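Local coordinates for protein D-mannose isomerase (Marinomonas mediterranea, PDB 5X32) that catalyses the reversible isomerization of D-mannose to D-fructose and, less efficiently, acts on D-lyxose, but cannot use D-glucose, at residues A[216-221]-A[279-284]; A[286-291]-A[307-312]; A[284-287]-A[293-296]. One frame throughout, in Å; residues are numbered along the deposited sequence.

Contact 1 of 3, residues A[216-221]-A[279-284]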
loop_
_atom_site.group_PDB
_atom_site.type_symbol
_atom_site.label_atom_id
_atom_site.label_comp_id
_atom_site.label_asym_id
_atom_site.label_seq_id
_atom_site.Cartn_x
_atom_site.Cartn_y
_atom_site.Cartn_z
ATOM N N SER A 216 -21.288 -2.018 -11.585
ATOM C CA SER A 216 -21.328 -0.984 -10.553
ATOM C C SER A 216 -20.339 0.147 -10.838
ATOM O O SER A 216 -20.331 1.188 -10.158
ATOM C CB SER A 216 -21.036 -1.592 -9.180
ATOM O OG SER A 216 -19.864 -2.399 -9.229
ATOM N N ASN A 217 -19.512 -0.079 -11.854
ATOM C CA ASN A 217 -18.413 0.812 -12.213
ATOM C C ASN A 217 -17.364 0.901 -11.120
ATOM O O ASN A 217 -16.706 1.932 -10.970
ATOM C CB ASN A 217 -18.931 2.215 -12.529
ATOM C CG ASN A 217 -19.970 2.222 -13.644
ATOM O OD1 ASN A 217 -19.759 1.630 -14.709
ATOM N ND2 ASN A 217 -21.091 2.906 -13.408
ATOM N N GLU A 218 -17.225 -0.183 -10.357
ATOM C CA GLU A 218 -16.173 -0.312 -9.348
ATOM C C GLU A 218 -14.968 -1.068 -9.934
ATOM O O GLU A 218 -15.113 -1.856 -10.874
ATOM C CB GLU A 218 -16.707 -1.047 -8.118
ATOM C CG GLU A 218 -17.855 -0.362 -7.414
ATOM C CD GLU A 218 -18.463 -1.232 -6.310
ATOM O OE1 GLU A 218 -19.325 -2.093 -6.614
ATOM O OE2 GLU A 218 -18.082 -1.058 -5.131
ATOM N N VAL A 219 -13.782 -0.870 -9.363
ATOM C CA VAL A 219 -12.597 -1.557 -9.887
ATOM C C VAL A 219 -12.540 -3.025 -9.492
ATOM O O VAL A 219 -12.512 -3.361 -8.316
ATOM C CB VAL A 219 -11.318 -0.888 -9.441
ATOM C CG1 VAL A 219 -10.178 -1.422 -10.256
ATOM C CG2 VAL A 219 -11.443 0.619 -9.600
ATOM N N TRP A 220 -12.537 -3.881 -10.504
ATOM C CA TRP A 220 -12.489 -5.324 -10.358
ATOM C C TRP A 220 -11.014 -5.743 -10.367
ATOM O O TRP A 220 -10.178 -5.038 -10.934
ATOM C CB TRP A 220 -13.286 -5.975 -11.495
ATOM C CG TRP A 220 -13.431 -7.456 -11.434
ATOM C CD1 TRP A 220 -12.724 -8.383 -12.153
ATOM C CD2 TRP A 220 -14.371 -8.191 -10.644
ATOM N NE1 TRP A 220 -13.152 -9.654 -11.835
ATOM C CE2 TRP A 220 -14.160 -9.562 -10.909
ATOM C CE3 TRP A 220 -15.353 -7.828 -9.717
ATOM C CZ2 TRP A 220 -14.904 -10.563 -10.289
ATOM C CZ3 TRP A 220 -16.085 -8.822 -9.100
ATOM C CH2 TRP A 220 -15.862 -10.172 -9.392
ATOM N N GLU A 221 -10.679 -6.858 -9.722
ATOM C CA GLU A 221 -9.271 -7.182 -9.526
ATOM C C GLU A 221 -8.633 -7.836 -10.750
ATOM O O GLU A 221 -7.504 -7.503 -11.142
ATOM C CB GLU A 221 -9.079 -8.108 -8.310
ATOM C CG GLU A 221 -9.506 -7.568 -6.936
ATOM C CD GLU A 221 -8.644 -6.403 -6.459
ATOM O OE1 GLU A 221 -7.461 -6.328 -6.852
ATOM O OE2 GLU A 221 -9.106 -5.612 -5.610
ATOM N N PHE A 279 -15.844 5.617 -2.956
ATOM C CA PHE A 279 -15.881 5.511 -1.508
ATOM C C PHE A 279 -17.303 5.268 -1.002
ATOM O O PHE A 279 -17.510 4.355 -0.203
ATOM C CB PHE A 279 -15.320 6.762 -0.842
ATOM C CG PHE A 279 -15.227 6.652 0.652
ATOM C CD1 PHE A 279 -14.035 6.274 1.259
ATOM C CD2 PHE A 279 -16.329 6.934 1.455
ATOM C CE1 PHE A 279 -13.948 6.167 2.646
ATOM C CE2 PHE A 279 -16.256 6.815 2.829
ATOM C CZ PHE A 279 -15.062 6.435 3.430
ATOM N N ASP A 280 -18.274 6.056 -1.475
ATOM C CA ASP A 280 -19.646 5.925 -0.972
ATOM C C ASP A 280 -20.146 4.510 -1.185
ATOM O O ASP A 280 -20.671 3.874 -0.263
ATOM C CB ASP A 280 -20.594 6.909 -1.660
ATOM C CG ASP A 280 -20.307 8.354 -1.286
ATOM O OD1 ASP A 280 -19.655 8.576 -0.232
ATOM O OD2 ASP A 280 -20.758 9.261 -2.030
ATOM N N LEU A 281 -19.954 4.024 -2.406
ATOM C CA LEU A 281 -20.384 2.685 -2.783
ATOM C C LEU A 281 -19.682 1.595 -1.955
ATOM O O LEU A 281 -20.350 0.698 -1.413
ATOM C CB LEU A 281 -20.150 2.471 -4.277
ATOM C CG LEU A 281 -21.209 1.652 -5.006
ATOM C CD1 LEU A 281 -22.598 2.033 -4.541
ATOM C CD2 LEU A 281 -21.080 1.882 -6.482
ATOM N N ALA A 282 -18.349 1.658 -1.882
ATOM C CA ALA A 282 -17.576 0.649 -1.147
ATOM C C ALA A 282 -17.966 0.626 0.320
ATOM O O ALA A 282 -18.379 -0.406 0.845
ATOM C CB ALA A 282 -16.074 0.902 -1.272
ATOM N N TYR A 283 -17.901 1.785 0.963
ATOM C CA TYR A 283 -18.199 1.856 2.379
ATOM C C TYR A 283 -19.616 1.355 2.639
ATOM O O TYR A 283 -19.829 0.516 3.523
ATOM C CB TYR A 283 -18.020 3.283 2.911
ATOM C CG TYR A 283 -18.233 3.411 4.418
ATOM C CD1 TYR A 283 -19.522 3.500 4.962
ATOM C CD2 TYR A 283 -17.152 3.442 5.295
ATOM C CE1 TYR A 283 -19.721 3.617 6.327
ATOM C CE2 TYR A 283 -17.335 3.561 6.663
ATOM C CZ TYR A 283 -18.621 3.649 7.178
ATOM O OH TYR A 283 -18.817 3.761 8.538
ATOM N N LYS A 284 -20.579 1.825 1.858
ATOM C CA LYS A 284 -21.949 1.407 2.122
ATOM C C LYS A 284 -22.105 -0.095 1.955
ATOM O O LYS A 284 -22.782 -0.738 2.757
ATOM C CB LYS A 284 -22.937 2.118 1.200
ATOM C CG LYS A 284 -24.346 1.587 1.346
ATOM C CD LYS A 284 -25.358 2.541 0.754
ATOM C CE LYS A 284 -24.766 3.321 -0.409
ATOM N NZ LYS A 284 -25.785 4.217 -1.013
#

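Contact 2 of 3, residues A[286-291]-A[307-312]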
loop_
_atom_site.group_PDB
_atom_site.type_symbol
_atom_site.label_atom_id
_atom_site.label_comp_id
_atom_site.label_asym_id
_atom_site.label_seq_id
_atom_site.Cartn_x
_atom_site.Cartn_y
_atom_site.Cartn_z
ATOM N N ALA A 286 -19.729 -2.438 2.405
ATOM C CA ALA A 286 -18.830 -3.305 3.172
ATOM C C ALA A 286 -18.831 -3.036 4.677
ATOM O O ALA A 286 -18.282 -3.826 5.468
ATOM C CB ALA A 286 -17.436 -3.187 2.624
ATOM N N TRP A 287 -19.496 -1.965 5.094
ATOM C CA TRP A 287 -19.492 -1.649 6.507
ATOM C C TRP A 287 -20.402 -2.600 7.256
ATOM O O TRP A 287 -21.556 -2.822 6.885
ATOM C CB TRP A 287 -19.917 -0.215 6.754
ATOM C CG TRP A 287 -19.887 0.147 8.199
ATOM C CD1 TRP A 287 -20.941 0.177 9.058
ATOM C CD2 TRP A 287 -18.737 0.506 8.962
ATOM N NE1 TRP A 287 -20.524 0.560 10.308
ATOM C CE2 TRP A 287 -19.169 0.758 10.280
ATOM C CE3 TRP A 287 -17.378 0.638 8.663
ATOM C CZ2 TRP A 287 -18.286 1.138 11.302
ATOM C CZ3 TRP A 287 -16.506 1.016 9.681
ATOM C CH2 TRP A 287 -16.964 1.262 10.979
ATOM N N ASP A 288 -19.833 -3.214 8.278
ATOM C CA ASP A 288 -20.544 -4.142 9.133
ATOM C C ASP A 288 -21.312 -3.331 10.179
ATOM O O ASP A 288 -20.749 -2.920 11.191
ATOM C CB ASP A 288 -19.540 -5.120 9.744
ATOM C CG ASP A 288 -20.184 -6.178 10.601
ATOM O OD1 ASP A 288 -21.378 -6.039 10.955
ATOM O OD2 ASP A 288 -19.490 -7.190 10.877
ATOM N N THR A 289 -22.607 -3.139 9.934
ATOM C CA THR A 289 -23.453 -2.252 10.744
ATOM C C THR A 289 -23.736 -2.727 12.168
ATOM O O THR A 289 -24.206 -1.942 12.996
ATOM C CB THR A 289 -24.814 -2.030 10.076
ATOM O OG1 THR A 289 -25.346 -3.291 9.654
ATOM C CG2 THR A 289 -24.672 -1.096 8.882
ATOM N N LYS A 290 -23.468 -4.003 12.448
ATOM C CA LYS A 290 -23.697 -4.549 13.785
ATOM C C LYS A 290 -22.431 -4.554 14.659
ATOM O O LYS A 290 -22.450 -4.091 15.800
ATOM C CB LYS A 290 -24.244 -5.977 13.667
ATOM C CG LYS A 290 -25.693 -6.060 13.159
ATOM C CD LYS A 290 -26.469 -4.745 13.377
ATOM C CE LYS A 290 -27.670 -4.599 12.429
ATOM N NZ LYS A 290 -27.282 -4.404 10.999
ATOM N N LYS A 291 -21.324 -5.031 14.104
ATOM C CA LYS A 291 -20.100 -5.174 14.867
ATOM C C LYS A 291 -18.989 -4.203 14.462
ATOM O O LYS A 291 -17.938 -4.139 15.134
ATOM C CB LYS A 291 -19.614 -6.625 14.803
ATOM C CG LYS A 291 -20.613 -7.619 15.409
ATOM C CD LYS A 291 -20.102 -9.054 15.367
ATOM C CE LYS A 291 -20.648 -9.873 16.532
ATOM N NZ LYS A 291 -20.449 -9.189 17.849
ATOM N N PRO A 307 -16.261 -11.933 5.013
ATOM C CA PRO A 307 -16.533 -10.949 6.061
ATOM C C PRO A 307 -15.355 -10.606 6.955
ATOM O O PRO A 307 -15.516 -9.796 7.871
ATOM C CB PRO A 307 -17.634 -11.625 6.870
ATOM C CG PRO A 307 -17.352 -13.085 6.707
ATOM C CD PRO A 307 -16.802 -13.263 5.334
ATOM N N ASP A 308 -14.189 -11.182 6.692
ATOM C CA ASP A 308 -13.039 -10.909 7.541
ATOM C C ASP A 308 -12.648 -9.444 7.488
ATOM O O ASP A 308 -12.857 -8.755 6.479
ATOM C CB ASP A 308 -11.849 -11.791 7.152
ATOM C CG ASP A 308 -12.011 -13.213 7.630
ATOM O OD1 ASP A 308 -12.730 -13.409 8.635
ATOM O OD2 ASP A 308 -11.430 -14.128 7.009
ATOM N N LYS A 309 -12.088 -8.974 8.594
ATOM C CA LYS A 309 -11.700 -7.581 8.710
ATOM C C LYS A 309 -10.167 -7.401 8.725
ATOM O O LYS A 309 -9.482 -7.809 9.661
ATOM C CB LYS A 309 -12.380 -6.987 9.936
ATOM C CG LYS A 309 -13.878 -7.273 9.897
ATOM C CD LYS A 309 -14.724 -6.182 10.526
ATOM C CE LYS A 309 -15.793 -6.776 11.441
ATOM N NZ LYS A 309 -16.373 -7.995 10.864
ATOM N N TYR A 310 -9.648 -6.824 7.646
ATOM C CA TYR A 310 -8.222 -6.616 7.453
ATOM C C TYR A 310 -7.780 -5.203 7.854
ATOM O O TYR A 310 -8.538 -4.243 7.762
ATOM C CB TYR A 310 -7.850 -6.867 5.991
ATOM C CG TYR A 310 -7.893 -8.315 5.564
ATOM C CD1 TYR A 310 -9.091 -9.013 5.518
ATOM C CD2 TYR A 310 -6.740 -8.980 5.193
ATOM C CE1 TYR A 310 -9.136 -10.337 5.118
ATOM C CE2 TYR A 310 -6.775 -10.308 4.804
ATOM C CZ TYR A 310 -7.976 -10.974 4.767
ATOM O OH TYR A 310 -8.014 -12.288 4.381
ATOM N N PHE A 311 -6.544 -5.078 8.305
ATOM C CA PHE A 311 -6.026 -3.796 8.760
ATOM C C PHE A 311 -5.904 -2.778 7.628
ATOM O O PHE A 311 -6.290 -1.606 7.770
ATOM C CB PHE A 311 -4.670 -4.004 9.443
ATOM C CG PHE A 311 -3.548 -4.287 8.480
ATOM C CD1 PHE A 311 -3.485 -5.503 7.810
ATOM C CD2 PHE A 311 -2.578 -3.332 8.225
ATOM C CE1 PHE A 311 -2.468 -5.764 6.907
ATOM C CE2 PHE A 311 -1.551 -3.594 7.314
ATOM C CZ PHE A 311 -1.507 -4.807 6.655
ATOM N N TRP A 312 -5.363 -3.218 6.502
ATOM C CA TRP A 312 -5.046 -2.263 5.463
ATOM C C TRP A 312 -6.329 -1.654 4.876
ATOM O O TRP A 312 -6.320 -0.498 4.465
ATOM C CB TRP A 312 -4.203 -2.897 4.356
ATOM C CG TRP A 312 -4.883 -3.952 3.523
ATOM C CD1 TRP A 312 -4.838 -5.308 3.707
ATOM C CD2 TRP A 312 -5.713 -3.734 2.381
ATOM N NE1 TRP A 312 -5.579 -5.945 2.741
ATOM C CE2 TRP A 312 -6.128 -5.000 1.913
ATOM C CE3 TRP A 312 -6.141 -2.592 1.698
ATOM C CZ2 TRP A 312 -6.960 -5.150 0.792
ATOM C CZ3 TRP A 312 -6.963 -2.750 0.591
ATOM C CH2 TRP A 312 -7.364 -4.016 0.153
#

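Contact 3 of 3, residues A[284-287]-A[293-296]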
loop_
_atom_site.group_PDB
_atom_site.type_symbol
_atom_site.label_atom_id
_atom_site.label_comp_id
_atom_site.label_asym_id
_atom_site.label_seq_id
_atom_site.Cartn_x
_atom_site.Cartn_y
_atom_site.Cartn_z
ATOM N N LYS A 284 -20.579 1.825 1.858
ATOM C CA LYS A 284 -21.949 1.407 2.122
ATOM C C LYS A 284 -22.105 -0.095 1.955
ATOM O O LYS A 284 -22.782 -0.738 2.757
ATOM C CB LYS A 284 -22.937 2.118 1.200
ATOM C CG LYS A 284 -24.346 1.587 1.346
ATOM C CD LYS A 284 -25.358 2.541 0.754
ATOM C CE LYS A 284 -24.766 3.321 -0.409
ATOM N NZ LYS A 284 -25.785 4.217 -1.013
ATOM N N LYS A 285 -21.437 -0.675 0.960
ATOM C CA LYS A 285 -21.555 -2.117 0.794
ATOM C C LYS A 285 -20.832 -2.945 1.858
ATOM O O LYS A 285 -21.292 -4.035 2.198
ATOM C CB LYS A 285 -21.072 -2.558 -0.587
ATOM C CG LYS A 285 -21.973 -2.120 -1.739
ATOM C CD LYS A 285 -21.558 -2.867 -2.980
ATOM C CE LYS A 285 -22.026 -2.269 -4.266
ATOM N NZ LYS A 285 -21.444 -3.083 -5.379
ATOM N N ALA A 286 -19.729 -2.438 2.405
ATOM C CA ALA A 286 -18.830 -3.305 3.172
ATOM C C ALA A 286 -18.831 -3.036 4.677
ATOM O O ALA A 286 -18.282 -3.826 5.468
ATOM C CB ALA A 286 -17.436 -3.187 2.624
ATOM N N TRP A 287 -19.496 -1.965 5.094
ATOM C CA TRP A 287 -19.492 -1.649 6.507
ATOM C C TRP A 287 -20.402 -2.600 7.256
ATOM O O TRP A 287 -21.556 -2.822 6.885
ATOM C CB TRP A 287 -19.917 -0.215 6.754
ATOM C CG TRP A 287 -19.887 0.147 8.199
ATOM C CD1 TRP A 287 -20.941 0.177 9.058
ATOM C CD2 TRP A 287 -18.737 0.506 8.962
ATOM N NE1 TRP A 287 -20.524 0.560 10.308
ATOM C CE2 TRP A 287 -19.169 0.758 10.280
ATOM C CE3 TRP A 287 -17.378 0.638 8.663
ATOM C CZ2 TRP A 287 -18.286 1.138 11.302
ATOM C CZ3 TRP A 287 -16.506 1.016 9.681
ATOM C CH2 TRP A 287 -16.964 1.262 10.979
ATOM N N GLY A 293 -16.570 -1.970 11.199
ATOM C CA GLY A 293 -15.459 -2.243 10.307
ATOM C C GLY A 293 -15.882 -2.676 8.914
ATOM O O GLY A 293 -17.002 -3.127 8.714
ATOM N N LEU A 294 -14.970 -2.587 7.952
ATOM C CA LEU A 294 -15.261 -3.044 6.604
ATOM C C LEU A 294 -14.852 -4.482 6.371
ATOM O O LEU A 294 -13.739 -4.915 6.700
ATOM C CB LEU A 294 -14.577 -2.172 5.552
ATOM C CG LEU A 294 -14.911 -0.688 5.583
ATOM C CD1 LEU A 294 -13.700 0.087 5.165
ATOM C CD2 LEU A 294 -16.135 -0.384 4.689
ATOM N N HIS A 295 -15.800 -5.223 5.824
ATOM C CA HIS A 295 -15.571 -6.561 5.326
ATOM C C HIS A 295 -14.570 -6.553 4.185
ATOM O O HIS A 295 -14.310 -5.515 3.575
ATOM C CB HIS A 295 -16.900 -7.179 4.899
ATOM C CG HIS A 295 -17.852 -7.361 6.035
ATOM N ND1 HIS A 295 -19.204 -7.137 5.921
ATOM C CD2 HIS A 295 -17.641 -7.754 7.316
ATOM C CE1 HIS A 295 -19.784 -7.369 7.086
ATOM N NE2 HIS A 295 -18.859 -7.750 7.948
ATOM N N TYR A 296 -14.000 -7.717 3.908
ATOM C CA TYR A 296 -12.909 -7.817 2.956
ATOM C C TYR A 296 -13.357 -7.799 1.499
ATOM O O TYR A 296 -12.670 -7.258 0.646
ATOM C CB TYR A 296 -12.124 -9.092 3.232
ATOM C CG TYR A 296 -10.829 -9.219 2.475
ATOM C CD1 TYR A 296 -9.859 -8.223 2.537
ATOM C CD2 TYR A 296 -10.563 -10.350 1.728
ATOM C CE1 TYR A 296 -8.652 -8.357 1.873
ATOM C CE2 TYR A 296 -9.370 -10.494 1.058
ATOM C CZ TYR A 296 -8.417 -9.498 1.124
ATOM O OH TYR A 296 -7.228 -9.664 0.441
#

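Contact 1 of 3, residues A[216-221]-A[279-284]
The carboxylate of E218 is the flat group at this contact, and the isobutyl end of L281 lies over one of its faces, with CD2 of L281 4.1 Å from CD of E218, almost straight above the plane. S216 meets the edge instead: its OG lies close to the carboxylate plane and donates to the anti lone pair of E218 OE1 at 2.7 Å. The setting is the alpha/alpha barrel of the N-acylglucosamine 2-epimerase family, where the loop after helix 193-212 packs against helix 271-286.

The chain of E218 leaves its backbone with CG anti to the carbonyl carbon (chi1 -61°) and continues extended (chi2 172°), which carries the charge across to the helix. Its methylene CG takes part as well, lying 4.0 Å from CD2 of L281. Glutamate suits this place because it offers both an apolar stem for leucine and a long reach for the acid. The buried carboxylate is well supplied: OE1 also forms a salt bridge with K285, and OE2 accepts from the hydroxyl of Y298. The lysine would probably favour the ionised form of the acid. Leucine suits the helix side because its branched end packs on the CG stem and the carboxylate face without competing for the polar atoms.

No hydrogen bond joins the two segments directly, so packing alone spans them, burying 123 Å². The same loop reaches the probable active site through E221, whose OE2 is hydrogen-bonded to H251, one of two histidines that probably serve as proton donor/acceptor. The carbonyl oxygen of S216, which also accepts from the hydroxyl of Y277, lies 3.8 Å from CD2 of L281.

Contact 2 of 3, residues A[286-291]-A[307-312]
D288 meets K309 in a salt bridge that joins the loop after helix 271-286 to strand 304-310. From CB, the aspartate side chain sets CG anti to the backbone N (chi1 -177°), which sends the carboxylate toward the strand. At CG the two oxygens part company. OD1 turns back on its own loop and accepts from the backbone N of K290 at 3.3 Å, making an Asx turn; the N-H comes in on the anti side, 28° out of the carboxylate plane. A weak bond from the backbone N of K291 reaches the same oxygen. OD2 faces the other way, and its anti lone pair takes the ammonium NZ of K309 at 3.2 Å, while CE of K309 lies 3.8 Å from that oxygen. A weak hydrogen bond from NE2 of H295 also arrives at OD2. Aspartate fits because its short stem serves the turn and the lysine at once.

Replacing D288 with an alanine would probably leave the buried ammonium of K309 without its countercharge and the N-H of K290 without its turn acceptor.

K309 does not depend on the aspartate alone, since NZ also donates to the carbonyl oxygen of E362. Its bent chain touches F343 of helix 331-347, and its backbone pairs with L360 of strand 359-360, placing the bridge between the end of helix 271-286, a small antiparallel sheet and helix 331-347.

Contact 3 of 3, residues A[284-287]-A[293-296]
A286 and W287 lose equal surface here, 71 Å² each, and they do so by different means: A286 through its carbonyl and its methyl, W287 mainly through its indole. The carbonyl oxygen of A286, at the end of helix 271-286, accepts from the backbone N of H295 at 2.9 Å, a nearly straight bond (169° at the hydrogen) whose donor is tilted from the carbonyl plane. The same oxygen takes a CA-H...O contact from CA of L294 at 3.3 Å. A small side chain suits A286, because its CB comes within 3.7 Å of CD2 of L294 while the backbones stay close.

W287 is the first residue after helix 271-286 to leave helical backbone angles. With CG anti to the backbone N (chi1 -179°), its indole lies alongside the returning chain and G293 passes over one face. The backbone N of G293 sits 3.2 Å above the ring plane, offset toward the rim, and CA of G293 makes a CH-pi contact 4.0 Å from the centroid of the six-membered ring. On the opposite face Y283 stacks, so the indole is sandwiched between its own helix and the loop. Glycine fits at 293 because its phi is positive, a conformation costly for most other residues.

L294 completes the apolar core: its CG lies 4.2 Å from CE3 of W287, and its backbone N is held by OE1 of Q314.

Together W287 and L294 form a single antiparallel bridge, a non-hydrogen-bonded pair flanked by the A286–H295 bond and a probable one from D288 N to G293 O. This is a short hairpin-like return by which one helix of the alpha/alpha barrel hands the chain on to strand 297-298, at the edge of the small antiparallel sheet.

Followed from the N terminus, the chain leaves helix 193-212 and enters contact 1, which closes a long loop by bringing 216-221 against helix 271-286 after helix 249-265 has passed between. Contacts 2 and 3 then start from the same stretch at the end of that helix. Contact 3 closes first, at 293-296, and contact 2 only at 307-312; their touching pairs cross along the chain. Their centres are about 5 Å apart, and they share A286 and W287. Contact 1 joins contact 3 through the E218–K285 salt bridge. Helix 271-286 is thereby tied at one side to the 216-221 loop, and the loop that follows it to strand 304-310.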